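Side-chain contacts in suppressor protein MPT5 (PDB 5BZ1), which binds short sequence elements in the 3'-UTRs of target mRNAs through its Pumilio repeats and regulates their expression after transcription: residues A[78-81]-A[82-85]; A[107-111]-A[112-116]. All blocks are in the same frame, centred on the assembly; numbering follows the deposited sequence.

Contact 1: residues A[78-81]-A[82-85]; sequences KTLL and IQTI
The carbonyl oxygen of Leu-80 is gripped by two groups of Thr-84, one turn further along helix 75-85. The hydroxyl OG1 of Thr-84 lies 2.7 Å from Leu-80 O, while the backbone N of Thr-84 gives the same Leu-80 O a weak, bent bond. With OG1 anti to the carbonyl carbon (chi1 -53°), the threonine turns its hydroxyl back along the helix, and the oxygen arrives tilted 31° from the carbonyl plane. Thr-84 N also makes a weak bond to Leu-81 O, as Ile-85 N does, so the backbone pattern slackens as the helix reaches its end. Earlier in the helix the bonds are more regular: Ile-82 N to Lys-78 O, and Gln-83 N to Thr-79 O at 2.8 Å.

The side chains of Lys-78 and Ile-82 lie on one flank, where CG of the lysine meets CD1 of the isoleucine at 4.1 Å. Beyond this apolar contact the lysine chain bends at chi3 (-69°) and carries NZ to the carbonyl oxygens of Cys-70 and Thr-108. On another side the extended Gln-83 crosses Thr-79 at a slant, its NE2 4.0 Å from the methyl CG2 of Thr-79. The threonine hydroxyl itself bonds to Ala-75 O and to Gln-114 NE2. On the buried face Leu-81 CD1 approaches Ile-85 CG1 loosely at 4.5 Å, and both side chains also pack on Phe-53 of helix 53-57.

Chemically, the last turn of this helix at the boundary of Pumilio repeats 2 and 3 draws on a side-chain hydroxyl where its backbone bonds are weak, while Lys-78, Leu-81, Ile-82 and Ile-85 are committed to neighbouring helices and loops.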
loop_
_atom_site.group_PDB
_atom_site.type_symbol
_atom_site.label_atom_id
_atom_site.label_comp_id
_atom_site.label_asym_id
_atom_site.label_seq_id
_atom_site.Cartn_x
_atom_site.Cartn_y
_atom_site.Cartn_z
ATOM N N LYS A 78 3.717 29.739 11.618
ATOM C CA LYS A 78 3.902 28.446 10.960
ATOM C C LYS A 78 3.991 28.583 9.436
ATOM O O LYS A 78 4.750 27.864 8.782
ATOM C CB LYS A 78 2.803 27.451 11.358
ATOM C CG LYS A 78 2.959 26.076 10.709
ATOM C CD LYS A 78 2.038 25.040 11.341
ATOM C CE LYS A 78 2.479 24.710 12.754
ATOM N NZ LYS A 78 1.374 24.105 13.545
ATOM N N THR A 79 3.224 29.517 8.880
ATOM C CA THR A 79 3.274 29.794 7.448
ATOM C C THR A 79 4.657 30.313 7.038
ATOM O O THR A 79 5.203 29.908 6.007
ATOM C CB THR A 79 2.177 30.793 7.033
ATOM O OG1 THR A 79 0.889 30.223 7.303
ATOM C CG2 THR A 79 2.273 31.117 5.553
ATOM N N LEU A 80 5.226 31.198 7.852
ATOM C CA LEU A 80 6.559 31.727 7.576
ATOM C C LEU A 80 7.621 30.630 7.671
ATOM O O LEU A 80 8.533 30.577 6.844
ATOM C CB LEU A 80 6.888 32.893 8.513
ATOM C CG LEU A 80 8.268 33.528 8.345
ATOM C CD1 LEU A 80 8.508 33.902 6.891
ATOM C CD2 LEU A 80 8.426 34.752 9.243
ATOM N N LEU A 81 7.496 29.760 8.674
ATOM C CA LEU A 81 8.390 28.609 8.820
ATOM C C LEU A 81 8.363 27.727 7.571
ATOM O O LEU A 81 9.409 27.331 7.051
ATOM C CB LEU A 81 8.010 27.782 10.055
ATOM C CG LEU A 81 8.542 26.344 10.137
ATOM C CD1 LEU A 81 10.055 26.315 10.215
ATOM C CD2 LEU A 81 7.947 25.593 11.318
ATOM N N ILE A 82 7.159 27.421 7.098
ATOM C CA ILE A 82 6.993 26.567 5.929
ATOM C C ILE A 82 7.472 27.279 4.660
ATOM O O ILE A 82 8.076 26.657 3.786
ATOM C CB ILE A 82 5.531 26.094 5.789
ATOM C CG1 ILE A 82 5.174 25.151 6.940
ATOM C CG2 ILE A 82 5.304 25.397 4.455
ATOM C CD1 ILE A 82 3.721 24.697 6.951
ATOM N N GLN A 83 7.211 28.582 4.573
ATOM C CA GLN A 83 7.706 29.394 3.463
ATOM C C GLN A 83 9.228 29.337 3.364
ATOM O O GLN A 83 9.789 29.387 2.272
ATOM C CB GLN A 83 7.253 30.851 3.612
ATOM C CG GLN A 83 5.986 31.205 2.839
ATOM C CD GLN A 83 5.352 32.505 3.312
ATOM O OE1 GLN A 83 5.776 33.090 4.311
ATOM N NE2 GLN A 83 4.332 32.962 2.595
ATOM N N THR A 84 9.886 29.230 4.514
ATOM C CA THR A 84 11.343 29.231 4.568
ATOM C C THR A 84 11.945 27.915 4.064
ATOM O O THR A 84 12.974 27.916 3.388
ATOM C CB THR A 84 11.850 29.510 6.000
ATOM O OG1 THR A 84 11.246 30.710 6.498
ATOM C CG2 THR A 84 13.364 29.665 6.019
ATOM N N ILE A 85 11.296 26.796 4.379
ATOM C CA ILE A 85 11.914 25.489 4.165
ATOM C C ILE A 85 11.283 24.592 3.097
ATOM O O ILE A 85 11.805 23.512 2.829
ATOM C CB ILE A 85 12.043 24.697 5.497
ATOM C CG1 ILE A 85 10.682 24.527 6.175
ATOM C CG2 ILE A 85 13.015 25.390 6.443
ATOM C CD1 ILE A 85 9.923 23.288 5.759
#

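Contact 2: residues A[107-111]-A[112-116]; sequences DTVDN and EVQID
Asn-111 occupies the N-cap of helix 112-121, where Asn-111 O accepts from Ile-115 N at 3.3 Å, and the preceding residues run as a loop out of helix 98-107. The Asn-111 side chain adds the capping bond. Its CG sits between the backbone N and the carbonyl carbon (chi1 55°), which folds OD1 over the first turn to receive Gln-114 N at 3.0 Å, nearly in line with the side-chain C=O.

Gln-114 answers by reaching back to Asp-110 with both ends of its amide. OE1 of Gln-114 accepts the backbone N of Asp-110 at 2.7 Å in an almost straight bond, although the donor stands above the amide carbonyl plane. NE2 of Gln-114 donates to OD2 of Asp-110 at 3.1 Å, within its own amide plane and onto the anti lone pair. A second bond from NE2 goes to Thr-79 OG1, so three bonds fix the rotation of this buried amide. Replacing Gln-114 by alanine removes the whole amide, which would probably leave Asp-110 N and OD2 without their mates here, cost Thr-79 OG1 one of its two bonds and let the loop shift against the helix.

Val-109 CG2 meets Ile-115 CG1 at 3.8 Å beside these polar bonds. An asparagine N-cap, backed by a glutamine that ties the preceding loop to the first turn, starts helix 112-121 within the helical-repeat PUF fold.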
loop_
_atom_site.group_PDB
_atom_site.type_symbol
_atom_site.label_atom_id
_atom_site.label_comp_id
_atom_site.label_asym_id
_atom_site.label_seq_id
_atom_site.Cartn_x
_atom_site.Cartn_y
_atom_site.Cartn_z
ATOM N N ASP A 107 1.594 17.275 10.178
ATOM C CA ASP A 107 0.542 16.821 11.083
ATOM C C ASP A 107 -0.211 17.976 11.741
ATOM O O ASP A 107 -1.338 17.799 12.210
ATOM C CB ASP A 107 1.132 15.912 12.161
ATOM C CG ASP A 107 0.086 15.042 12.829
ATOM O OD1 ASP A 107 -0.697 14.386 12.109
ATOM O OD2 ASP A 107 0.047 15.012 14.076
ATOM N N THR A 108 0.409 19.155 11.767
ATOM C CA THR A 108 -0.176 20.315 12.437
ATOM C C THR A 108 -0.382 21.535 11.536
ATOM O O THR A 108 -0.364 22.666 12.024
ATOM C CB THR A 108 0.674 20.752 13.654
ATOM O OG1 THR A 108 1.993 21.108 13.220
ATOM C CG2 THR A 108 0.764 19.632 14.676
ATOM N N VAL A 109 -0.571 21.316 10.235
ATOM C CA VAL A 109 -0.863 22.435 9.331
ATOM C C VAL A 109 -2.164 23.132 9.730
ATOM O O VAL A 109 -3.117 22.478 10.159
ATOM C CB VAL A 109 -0.939 22.008 7.849
ATOM C CG1 VAL A 109 0.444 21.684 7.311
ATOM C CG2 VAL A 109 -1.886 20.825 7.671
ATOM N N ASP A 110 -2.193 24.455 9.594
ATOM C CA ASP A 110 -3.340 25.249 10.022
ATOM C C ASP A 110 -4.357 25.449 8.907
ATOM O O ASP A 110 -5.558 25.565 9.164
ATOM C CB ASP A 110 -2.880 26.622 10.515
ATOM C CG ASP A 110 -2.002 26.541 11.741
ATOM O OD1 ASP A 110 -2.447 25.963 12.756
ATOM O OD2 ASP A 110 -0.862 27.050 11.687
ATOM N N ASN A 111 -3.877 25.500 7.667
ATOM C CA ASN A 111 -4.729 25.885 6.549
ATOM C C ASN A 111 -4.215 25.410 5.192
ATOM O O ASN A 111 -3.137 24.816 5.088
ATOM C CB ASN A 111 -4.908 27.408 6.533
ATOM C CG ASN A 111 -3.580 28.151 6.499
ATOM O OD1 ASN A 111 -2.727 27.881 5.652
ATOM N ND2 ASN A 111 -3.395 29.081 7.432
ATOM N N GLU A 112 -4.994 25.713 4.156
ATOM C CA GLU A 112 -4.708 25.302 2.786
ATOM C C GLU A 112 -3.424 25.936 2.247
ATOM O O GLU A 112 -2.675 25.300 1.498
ATOM C CB GLU A 112 -5.887 25.689 1.889
ATOM C CG GLU A 112 -5.822 25.144 0.470
ATOM C CD GLU A 112 -6.624 23.871 0.304
ATOM O OE1 GLU A 112 -7.044 23.304 1.334
ATOM O OE2 GLU A 112 -6.841 23.442 -0.849
ATOM N N VAL A 113 -3.187 27.191 2.619
ATOM C CA VAL A 113 -1.990 27.910 2.197
ATOM C C VAL A 113 -0.726 27.134 2.566
ATOM O O VAL A 113 0.164 26.951 1.734
ATOM C CB VAL A 113 -1.940 29.322 2.813
ATOM C CG1 VAL A 113 -0.603 29.993 2.519
ATOM C CG2 VAL A 113 -3.092 30.167 2.288
ATOM N N GLN A 114 -0.665 26.666 3.808
ATOM C CA GLN A 114 0.476 25.892 4.286
ATOM C C GLN A 114 0.613 24.563 3.548
ATOM O O GLN A 114 1.720 24.148 3.209
ATOM C CB GLN A 114 0.357 25.648 5.791
ATOM C CG GLN A 114 0.566 26.903 6.646
ATOM C CD GLN A 114 0.178 26.690 8.097
ATOM O OE1 GLN A 114 -0.017 25.555 8.535
ATOM N NE2 GLN A 114 0.058 27.783 8.850
ATOM N N ILE A 115 -0.514 23.897 3.311
ATOM C CA ILE A 115 -0.509 22.621 2.605
ATOM C C ILE A 115 0.017 22.793 1.179
ATOM O O ILE A 115 0.854 22.012 0.723
ATOM C CB ILE A 115 -1.913 21.971 2.595
ATOM C CG1 ILE A 115 -2.313 21.565 4.013
ATOM C CG2 ILE A 115 -1.949 20.754 1.681
ATOM C CD1 ILE A 115 -3.743 21.067 4.142
ATOM N N ASP A 116 -0.457 23.825 0.486
ATOM C CA ASP A 116 -0.028 24.087 -0.886
ATOM C C ASP A 116 1.459 24.448 -0.998
ATOM O O ASP A 116 2.111 24.099 -1.980
ATOM C CB ASP A 116 -0.908 25.162 -1.529
ATOM C CG ASP A 116 -2.297 24.650 -1.863
ATOM O OD1 ASP A 116 -2.483 23.415 -1.894
ATOM O OD2 ASP A 116 -3.198 25.481 -2.102
#

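Both contacts are local and lie in the repeat array of the PUF domain, their centres about 10 Å apart. Contact 1 is partly buried and holds the C-terminal turns of helix 75-85, whereas contact 2 is a surface contact at the N-terminus of helix 112-121. Their chemistry differs accordingly: in contact 1 a threonine hydroxyl supplements weakening backbone bonds near the helix end, while in contact 2 asparagine and glutamine amides take N-H groups at and before the helix start. The two meet directly, Lys-78 CD lying 3.5 Å from both Gln-114 OE1 and Asp-110 OD2. Through Lys-78 and Thr-79, helix 75-85 is tied to the loop before helix 112-121 and to its first turn.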